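Local coordinates for protein OBCA, Oxalate Biosynthetic Component A (Burkholderia glumae, PDB 4NNA) that joins an N-terminal domain characteristic of its own family to a TIM-barrel domain and binds a magnesium ion, at residues Leu64-Ala69 with Ala108-Ala113; Val132-Thr137 with Trp191-Ala196; Pro199-Thr204 with His226-Ser231. All coordinates share one frame; numbering follows the deposited sequence.

The three contacts follow one another along the chain and lead from the N-terminal domain to the metal site of the TIM-barrel domain. Interaction 1 packs a loop on a small antiparallel sheet at the periphery, its centre about 30 Å from that of the chain. Interaction 2, centred about 18 Å from interaction 1, ties a helix of the N-terminal domain to the loop that enters the barrel. That same loop continues into interaction 3, again about 18 Å away between centres, where H226 binds the magnesium ion. Interactions 2 and 3 touch directly, with T137 O 3.2 Å from P199 CD, whereas interactions 1 and 3 are about 14 Å apart at their nearest atoms.

Interaction 1: Leu64-Ala69 with Ala108-Ala113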
loop_
_atom_site.group_PDB
_atom_site.type_symbol
_atom_site.label_atom_id
_atom_site.label_comp_id
_atom_site.label_asym_id
_atom_site.label_seq_id
_atom_site.Cartn_x
_atom_site.Cartn_y
_atom_site.Cartn_z
ATOM N N LEU A 64 -12.108 -23.837 -0.242
ATOM C CA LEU A 64 -12.335 -24.255 1.134
ATOM C C LEU A 64 -13.423 -23.349 1.699
ATOM O O LEU A 64 -13.252 -22.130 1.733
ATOM C CB LEU A 64 -11.045 -24.117 1.945
ATOM C CG LEU A 64 -11.118 -24.318 3.463
ATOM C CD1 LEU A 64 -11.639 -25.705 3.775
ATOM C CD2 LEU A 64 -9.753 -24.091 4.124
ATOM N N GLN A 65 -14.544 -23.932 2.113
ATOM C CA GLN A 65 -15.653 -23.143 2.660
ATOM C C GLN A 65 -16.221 -23.766 3.927
ATOM O O GLN A 65 -16.396 -24.989 4.022
ATOM C CB GLN A 65 -16.766 -22.921 1.624
ATOM C CG GLN A 65 -17.577 -24.170 1.277
ATOM C CD GLN A 65 -18.611 -23.919 0.184
ATOM O OE1 GLN A 65 -19.619 -23.255 0.413
ATOM N NE2 GLN A 65 -18.362 -24.455 -1.007
ATOM N N VAL A 66 -16.471 -22.911 4.913
ATOM C CA VAL A 66 -17.019 -23.327 6.194
ATOM C C VAL A 66 -18.084 -22.315 6.574
ATOM O O VAL A 66 -17.832 -21.111 6.502
ATOM C CB VAL A 66 -15.945 -23.337 7.310
ATOM C CG1 VAL A 66 -16.528 -23.884 8.614
ATOM C CG2 VAL A 66 -14.736 -24.153 6.894
ATOM N N GLY A 67 -19.270 -22.808 6.941
ATOM C CA GLY A 67 -20.354 -21.985 7.466
ATOM C C GLY A 67 -20.734 -20.782 6.622
ATOM O O GLY A 67 -21.271 -19.790 7.134
ATOM N N HIS A 68 -20.467 -20.861 5.325
ATOM C CA HIS A 68 -20.516 -19.659 4.492
ATOM C C HIS A 68 -21.780 -19.553 3.654
ATOM O O HIS A 68 -22.485 -18.549 3.707
ATOM C CB HIS A 68 -19.277 -19.541 3.589
ATOM C CG HIS A 68 -19.258 -18.289 2.762
ATOM N ND1 HIS A 68 -18.802 -17.085 3.250
ATOM C CD2 HIS A 68 -19.653 -18.053 1.486
ATOM C CE1 HIS A 68 -18.917 -16.157 2.312
ATOM N NE2 HIS A 68 -19.431 -16.717 1.235
ATOM N N ALA A 69 -22.068 -20.595 2.884
ATOM C CA ALA A 69 -23.158 -20.529 1.919
ATOM C C ALA A 69 -24.537 -20.755 2.530
ATOM O O ALA A 69 -24.698 -21.532 3.477
ATOM C CB ALA A 69 -22.920 -21.501 0.778
ATOM N N ALA A 108 -15.370 -29.699 5.576
ATOM C CA ALA A 108 -14.362 -29.088 6.436
ATOM C C ALA A 108 -14.967 -28.677 7.774
ATOM O O ALA A 108 -15.865 -27.836 7.825
ATOM C CB ALA A 108 -13.725 -27.885 5.746
ATOM N N ALA A 109 -14.477 -29.278 8.857
ATOM C CA ALA A 109 -14.924 -28.924 10.204
ATOM C C ALA A 109 -14.309 -27.589 10.615
ATOM O O ALA A 109 -13.163 -27.310 10.269
ATOM C CB ALA A 109 -14.537 -30.016 11.189
ATOM N N PRO A 110 -15.066 -26.759 11.354
ATOM C CA PRO A 110 -14.560 -25.429 11.725
ATOM C C PRO A 110 -13.303 -25.522 12.588
ATOM O O PRO A 110 -13.197 -26.455 13.398
ATOM C CB PRO A 110 -15.711 -24.827 12.540
ATOM C CG PRO A 110 -16.935 -25.578 12.099
ATOM C CD PRO A 110 -16.444 -26.977 11.834
ATOM N N ASN A 111 -12.379 -24.578 12.395
ATOM C CA ASN A 111 -11.114 -24.515 13.138
ATOM C C ASN A 111 -10.120 -25.640 12.825
ATOM O O ASN A 111 -9.033 -25.701 13.412
ATOM C CB ASN A 111 -11.374 -24.438 14.647
ATOM C CG ASN A 111 -12.504 -23.495 14.988
ATOM O OD1 ASN A 111 -12.491 -22.332 14.587
ATOM N ND2 ASN A 111 -13.502 -23.995 15.713
ATOM N N ALA A 112 -10.486 -26.527 11.904
ATOM C CA ALA A 112 -9.611 -27.641 11.548
ATOM C C ALA A 112 -8.577 -27.264 10.486
ATOM O O ALA A 112 -7.474 -27.808 10.466
ATOM C CB ALA A 112 -10.430 -28.859 11.108
ATOM N N ALA A 113 -8.927 -26.329 9.608
ATOM C CA ALA A 113 -8.023 -25.929 8.526
ATOM C C ALA A 113 -6.797 -25.140 8.992
ATOM O O ALA A 113 -6.905 -24.155 9.727
ATOM C CB ALA A 113 -8.770 -25.156 7.461
HETATM O O HOH W 1 -17.241 -26.954 5.927
#
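L64 and V66, two residues apart on strand 62-66, present their side chains to the loop 108-113, and the direct contact is made of apolar groups. The two methyls of L64 divide the work: CD1 packs against the CB of A108 at 3.6 Å, and CD2 reaches the CB of A113, also at 3.6 Å. V66 splits in the same way. With its CG1 turned anti to the backbone N (chi1 -176°), this methyl lies 3.9 Å from CG of the P110 ring, while CG2 is 4.0 Å from the CB of A108. The A108 methyl touches a branch of L64 and a branch of V66 at once. Q65, between them, points away from the loop, as expected from the alternation of a beta strand.

The polar part runs through a water. This molecule donates to Q65 O at 2.9 Å and to A108 O, the latter at a modelled separation of 2.5 Å that is short enough for its exact length to be doubtful. It appears to link the two main chains where no direct hydrogen bond does.

Within the loop, residues A109 to A112 form a type II beta turn, closed by the bond from A112 N to A109 O at 3.2 Å. The turn brings A113 back toward the strand after P110 has met V66, and N111 adds a side-chain bond to E153.

Strand 62-66 is the middle strand of a three-stranded antiparallel sheet, with L64 bonded to H157 and V66 to Q155 through their backbones. The loop is held by contacts between small apolar groups and a probable water bridge, an association that depends on close fit more than on directed bonds.

Interaction 2: Val132-Thr137 with Trp191-Ala196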
loop_
_atom_site.group_PDB
_atom_site.type_symbol
_atom_site.label_atom_id
_atom_site.label_comp_id
_atom_site.label_asym_id
_atom_site.label_seq_id
_atom_site.Cartn_x
_atom_site.Cartn_y
_atom_site.Cartn_z
ATOM N N VAL A 132 1.435 -18.557 0.730
ATOM C CA VAL A 132 1.369 -17.741 1.936
ATOM C C VAL A 132 0.835 -16.346 1.608
ATOM O O VAL A 132 -0.071 -15.852 2.286
ATOM C CB VAL A 132 2.738 -17.653 2.653
ATOM C CG1 VAL A 132 2.705 -16.622 3.771
ATOM C CG2 VAL A 132 3.122 -19.017 3.223
ATOM N N LEU A 133 1.373 -15.729 0.557
ATOM C CA LEU A 133 0.918 -14.397 0.154
ATOM C C LEU A 133 -0.584 -14.379 -0.126
ATOM O O LEU A 133 -1.289 -13.452 0.279
ATOM C CB LEU A 133 1.714 -13.892 -1.058
ATOM C CG LEU A 133 3.137 -13.389 -0.775
ATOM C CD1 LEU A 133 3.895 -13.093 -2.059
ATOM C CD2 LEU A 133 3.071 -12.150 0.083
ATOM N N GLN A 134 -1.083 -15.407 -0.802
ATOM C CA GLN A 134 -2.506 -15.453 -1.128
ATOM C C GLN A 134 -3.377 -15.657 0.117
ATOM O O GLN A 134 -4.373 -14.950 0.315
ATOM C CB GLN A 134 -2.795 -16.561 -2.143
ATOM C CG GLN A 134 -4.230 -16.513 -2.659
ATOM C CD GLN A 134 -4.547 -15.186 -3.345
ATOM O OE1 GLN A 134 -4.006 -14.880 -4.407
ATOM N NE2 GLN A 134 -5.404 -14.388 -2.726
ATOM N N LEU A 135 -3.017 -16.634 0.948
ATOM C CA LEU A 135 -3.819 -16.908 2.132
ATOM C C LEU A 135 -3.761 -15.774 3.170
ATOM O O LEU A 135 -4.769 -15.480 3.816
ATOM C CB LEU A 135 -3.463 -18.265 2.742
ATOM C CG LEU A 135 -3.767 -19.462 1.834
ATOM C CD1 LEU A 135 -3.380 -20.757 2.508
ATOM C CD2 LEU A 135 -5.248 -19.490 1.426
ATOM N N THR A 136 -2.610 -15.121 3.324
ATOM C CA THR A 136 -2.545 -13.999 4.263
ATOM C C THR A 136 -3.271 -12.755 3.717
ATOM O O THR A 136 -3.622 -11.863 4.480
ATOM C CB THR A 136 -1.098 -13.673 4.734
ATOM O OG1 THR A 136 -0.260 -13.347 3.612
ATOM C CG2 THR A 136 -0.498 -14.852 5.497
ATOM N N THR A 137 -3.505 -12.714 2.402
ATOM C CA THR A 137 -4.371 -11.693 1.804
ATOM C C THR A 137 -5.820 -11.968 2.236
ATOM O O THR A 137 -6.607 -11.044 2.451
ATOM C CB THR A 137 -4.300 -11.722 0.263
ATOM O OG1 THR A 137 -2.946 -11.553 -0.170
ATOM C CG2 THR A 137 -5.159 -10.625 -0.348
ATOM N N TRP A 191 -12.607 -15.238 -10.027
ATOM C CA TRP A 191 -11.726 -15.268 -8.861
ATOM C C TRP A 191 -11.333 -13.869 -8.375
ATOM O O TRP A 191 -10.855 -13.042 -9.154
ATOM C CB TRP A 191 -10.455 -16.039 -9.214
ATOM C CG TRP A 191 -9.399 -16.055 -8.156
ATOM C CD1 TRP A 191 -9.580 -16.182 -6.807
ATOM C CD2 TRP A 191 -7.986 -15.940 -8.362
ATOM N NE1 TRP A 191 -8.363 -16.162 -6.162
ATOM C CE2 TRP A 191 -7.370 -16.009 -7.093
ATOM C CE3 TRP A 191 -7.181 -15.781 -9.494
ATOM C CZ2 TRP A 191 -5.983 -15.929 -6.928
ATOM C CZ3 TRP A 191 -5.806 -15.698 -9.325
ATOM C CH2 TRP A 191 -5.222 -15.769 -8.053
ATOM N N GLN A 192 -11.523 -13.620 -7.081
ATOM C CA GLN A 192 -11.022 -12.394 -6.459
ATOM C C GLN A 192 -9.687 -12.677 -5.786
ATOM O O GLN A 192 -9.636 -13.138 -4.642
ATOM C CB GLN A 192 -12.020 -11.841 -5.438
ATOM C CG GLN A 192 -11.538 -10.585 -4.683
ATOM C CD GLN A 192 -11.025 -9.482 -5.610
ATOM O OE1 GLN A 192 -9.867 -9.492 -6.015
ATOM N NE2 GLN A 192 -11.886 -8.523 -5.934
ATOM N N ALA A 193 -8.608 -12.402 -6.507
ATOM C CA ALA A 193 -7.265 -12.644 -6.008
ATOM C C ALA A 193 -6.876 -11.666 -4.908
ATOM O O ALA A 193 -6.019 -11.964 -4.077
ATOM C CB ALA A 193 -6.275 -12.540 -7.148
ATOM N N GLY A 194 -7.488 -10.485 -4.921
ATOM C CA GLY A 194 -7.090 -9.426 -4.009
ATOM C C GLY A 194 -5.703 -8.885 -4.322
ATOM O O GLY A 194 -4.921 -8.587 -3.410
ATOM N N LYS A 195 -5.385 -8.768 -5.608
ATOM C CA LYS A 195 -4.113 -8.173 -6.002
ATOM C C LYS A 195 -4.131 -6.725 -5.576
ATOM O O LYS A 195 -5.136 -6.031 -5.765
ATOM C CB LYS A 195 -3.889 -8.272 -7.509
ATOM C CG LYS A 195 -3.136 -9.525 -7.937
ATOM C CD LYS A 195 -2.703 -9.430 -9.401
ATOM C CE LYS A 195 -2.198 -10.775 -9.928
ATOM N NZ LYS A 195 -2.218 -10.856 -11.425
ATOM N N ALA A 196 -3.027 -6.284 -4.977
ATOM C CA ALA A 196 -2.926 -4.959 -4.376
ATOM C C ALA A 196 -4.023 -4.713 -3.333
ATOM O O ALA A 196 -4.473 -3.578 -3.146
ATOM C CB ALA A 196 -2.933 -3.865 -5.455
HETATM O O HOH W 2 -3.316 -12.203 -4.508
#
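This is a buried helix-to-loop contact, in which helix 125-137 of the N-terminal domain meets the segment that follows strand 189-191 and leads toward the TIM barrel. Q134 carries it. Its NE2 donates to A193 O at 2.8 Å in a nearly straight bond (172°), with the acceptor lying in the plane of the Q134 amide. The side chain gets there by running anti to the backbone N and then bending at chi2 (60°), which swings the amide across to the loop. A water donates to both Q134 OE1 and A193 O, so the amide and the carbonyl are bridged a second time and A193 O accepts from two donors.

The indole of W191 meets the amide with its edge: Q134 OE1 sits near the ring plane, 3.4 Å from CZ2, with amide and ring planes 65° apart. The indole nitrogen is engaged by Y138 OH, just beyond the helix segment, and A193 CB, from within the same segment, lies over the rim of one face of the ring. G194 N is bonded to Q192 OE1, which probably helps shape the bend. Nearby, the methyl CG2 of T137 rests 3.7 Å from G194 O.

Interaction 3: Pro199-Thr204 with His226-Ser231; sequences PYLPIT and HTRDLS. With MG (magnesium ion), chain B.
I203 and L230 make the apolar centre of this contact, crossing at an angle with I203 CD1 3.8 Å from L230 CD2. I203 holds its CG1 between the backbone N and the carbonyl carbon (chi1 59°), which sends that branch to L230 and leaves CG2 to meet R228 CG at 4.1 Å. T204 CG2 adds a peripheral touch on L230 CD1 at 4.1 Å, and L201 CD2 lies 4.0 Å from R228 NH2, oblique to the guanidinium.

From outside the two segments, main-chain oxygens hold the polar end of R228: G14 O at NE, Q249 O at NH1, P17 O at NH2. A water accepts from R228 N at 2.9 Å and can donate to I203 O at 3.1 Å.

Within the two segments, H226 is the metal ligand, its NE2 2.2 Å from the magnesium ion; H224, E475 and three waters also bind it. H226 ND1 is hydrogen-bonded to N251 OD1, which helps set the rotation of the ring.

Segment 226-231 takes in the end of barrel strand 222-229 and the turn beyond it, while T204 caps helix 205-218 through A207 N, so the contact joins the lead-in to that helix with the following strand.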
loop_
_atom_site.group_PDB
_atom_site.type_symbol
_atom_site.label_atom_id
_atom_site.label_comp_id
_atom_site.label_asym_id
_atom_site.label_seq_id
_atom_site.Cartn_x
_atom_site.Cartn_y
_atom_site.Cartn_z
ATOM N N PRO A 199 -6.583 -7.118 3.811
ATOM C CA PRO A 199 -7.732 -7.133 4.719
ATOM C C PRO A 199 -7.569 -6.123 5.865
ATOM O O PRO A 199 -8.489 -5.956 6.665
ATOM C CB PRO A 199 -7.736 -8.571 5.250
ATOM C CG PRO A 199 -6.289 -9.018 5.136
ATOM C CD PRO A 199 -5.771 -8.346 3.900
ATOM N N TYR A 200 -6.428 -5.435 5.916
ATOM C CA TYR A 200 -6.133 -4.492 6.995
ATOM C C TYR A 200 -6.003 -3.046 6.516
ATOM O O TYR A 200 -5.575 -2.176 7.279
ATOM C CB TYR A 200 -4.833 -4.913 7.695
ATOM C CG TYR A 200 -4.811 -6.383 8.021
ATOM C CD1 TYR A 200 -5.689 -6.916 8.956
ATOM C CD2 TYR A 200 -3.945 -7.244 7.367
ATOM C CE1 TYR A 200 -5.681 -8.272 9.246
ATOM C CE2 TYR A 200 -3.926 -8.594 7.652
ATOM C CZ TYR A 200 -4.794 -9.101 8.590
ATOM O OH TYR A 200 -4.777 -10.454 8.869
ATOM N N LEU A 201 -6.336 -2.789 5.251
ATOM C CA LEU A 201 -6.348 -1.413 4.749
ATOM C C LEU A 201 -7.476 -0.616 5.379
ATOM O O LEU A 201 -8.641 -0.979 5.250
ATOM C CB LEU A 201 -6.520 -1.363 3.233
ATOM C CG LEU A 201 -6.171 0.005 2.644
ATOM C CD1 LEU A 201 -4.682 0.247 2.754
ATOM C CD2 LEU A 201 -6.616 0.105 1.202
ATOM N N PRO A 202 -7.133 0.489 6.055
ATOM C CA PRO A 202 -8.165 1.354 6.639
ATOM C C PRO A 202 -8.677 2.348 5.602
ATOM O O PRO A 202 -7.868 3.053 4.990
ATOM C CB PRO A 202 -7.413 2.080 7.765
ATOM C CG PRO A 202 -5.972 2.150 7.281
ATOM C CD PRO A 202 -5.764 0.952 6.358
ATOM N N ILE A 203 -9.993 2.385 5.393
ATOM C CA ILE A 203 -10.580 3.276 4.397
ATOM C C ILE A 203 -11.750 4.109 4.927
ATOM O O ILE A 203 -12.398 4.834 4.168
ATOM C CB ILE A 203 -11.035 2.509 3.123
ATOM C CG1 ILE A 203 -12.069 1.429 3.457
ATOM C CG2 ILE A 203 -9.831 1.910 2.389
ATOM C CD1 ILE A 203 -12.619 0.723 2.199
ATOM N N THR A 204 -12.016 4.007 6.227
ATOM C CA THR A 204 -13.039 4.819 6.870
ATOM C C THR A 204 -12.374 5.731 7.884
ATOM O O THR A 204 -11.281 5.427 8.340
ATOM C CB THR A 204 -14.063 3.939 7.605
ATOM O OG1 THR A 204 -13.400 3.205 8.639
ATOM C CG2 THR A 204 -14.734 2.972 6.638
ATOM N N HIS A 226 -4.365 9.618 3.404
ATOM C CA HIS A 226 -5.265 9.796 2.268
ATOM C C HIS A 226 -6.657 9.491 2.811
ATOM O O HIS A 226 -6.782 8.849 3.853
ATOM C CB HIS A 226 -4.966 8.785 1.154
ATOM C CG HIS A 226 -3.735 9.083 0.357
ATOM N ND1 HIS A 226 -3.762 9.283 -1.009
ATOM C CD2 HIS A 226 -2.434 9.203 0.724
ATOM C CE1 HIS A 226 -2.541 9.525 -1.446
ATOM N NE2 HIS A 226 -1.715 9.480 -0.414
ATOM N N THR A 227 -7.687 9.940 2.099
ATOM C CA THR A 227 -9.046 9.465 2.312
ATOM C C THR A 227 -9.567 8.810 1.039
ATOM O O THR A 227 -8.964 8.956 -0.032
ATOM C CB THR A 227 -9.992 10.596 2.736
ATOM O OG1 THR A 227 -9.826 11.708 1.848
ATOM C CG2 THR A 227 -9.675 11.025 4.162
ATOM N N ARG A 228 -10.682 8.089 1.167
ATOM C CA ARG A 228 -11.264 7.340 0.054
ATOM C C ARG A 228 -12.771 7.590 -0.055
ATOM O O ARG A 228 -13.461 7.756 0.948
ATOM C CB ARG A 228 -11.016 5.839 0.235
ATOM C CG ARG A 228 -9.558 5.448 0.361
ATOM C CD ARG A 228 -8.762 5.753 -0.924
ATOM N NE ARG A 228 -7.458 5.092 -0.892
ATOM C CZ ARG A 228 -7.255 3.835 -1.285
ATOM N NH1 ARG A 228 -8.265 3.099 -1.756
ATOM N NH2 ARG A 228 -6.044 3.303 -1.211
ATOM N N ASP A 229 -13.278 7.620 -1.280
ATOM C CA ASP A 229 -14.705 7.851 -1.494
ATOM C C ASP A 229 -15.392 6.502 -1.651
ATOM O O ASP A 229 -15.131 5.775 -2.608
ATOM C CB ASP A 229 -14.904 8.742 -2.726
ATOM C CG ASP A 229 -16.356 8.827 -3.186
ATOM O OD1 ASP A 229 -17.272 8.541 -2.396
ATOM O OD2 ASP A 229 -16.570 9.210 -4.354
ATOM N N LEU A 230 -16.249 6.160 -0.693
ATOM C CA LEU A 230 -16.921 4.863 -0.703
ATOM C C LEU A 230 -18.381 4.996 -1.109
ATOM O O LEU A 230 -19.174 4.086 -0.877
ATOM C CB LEU A 230 -16.851 4.203 0.674
ATOM C CG LEU A 230 -15.507 4.147 1.399
ATOM C CD1 LEU A 230 -15.623 3.303 2.668
ATOM C CD2 LEU A 230 -14.432 3.593 0.502
ATOM N N SER A 231 -18.736 6.124 -1.715
ATOM C CA SER A 231 -20.131 6.398 -2.046
ATOM C C SER A 231 -20.727 5.436 -3.088
ATOM O O SER A 231 -21.943 5.297 -3.158
ATOM C CB SER A 231 -20.296 7.852 -2.510
ATOM O OG SER A 231 -19.593 8.076 -3.720
HETATM MG MG MG B . 0.476 9.666 -0.557
HETATM O O HOH W 3 -11.616 7.801 3.901
HETATM O O HOH W 4 0.703 12.002 -1.566
HETATM O O HOH W 5 0.179 9.019 -2.791
HETATM O O HOH W 6 2.481 10.018 -1.090
#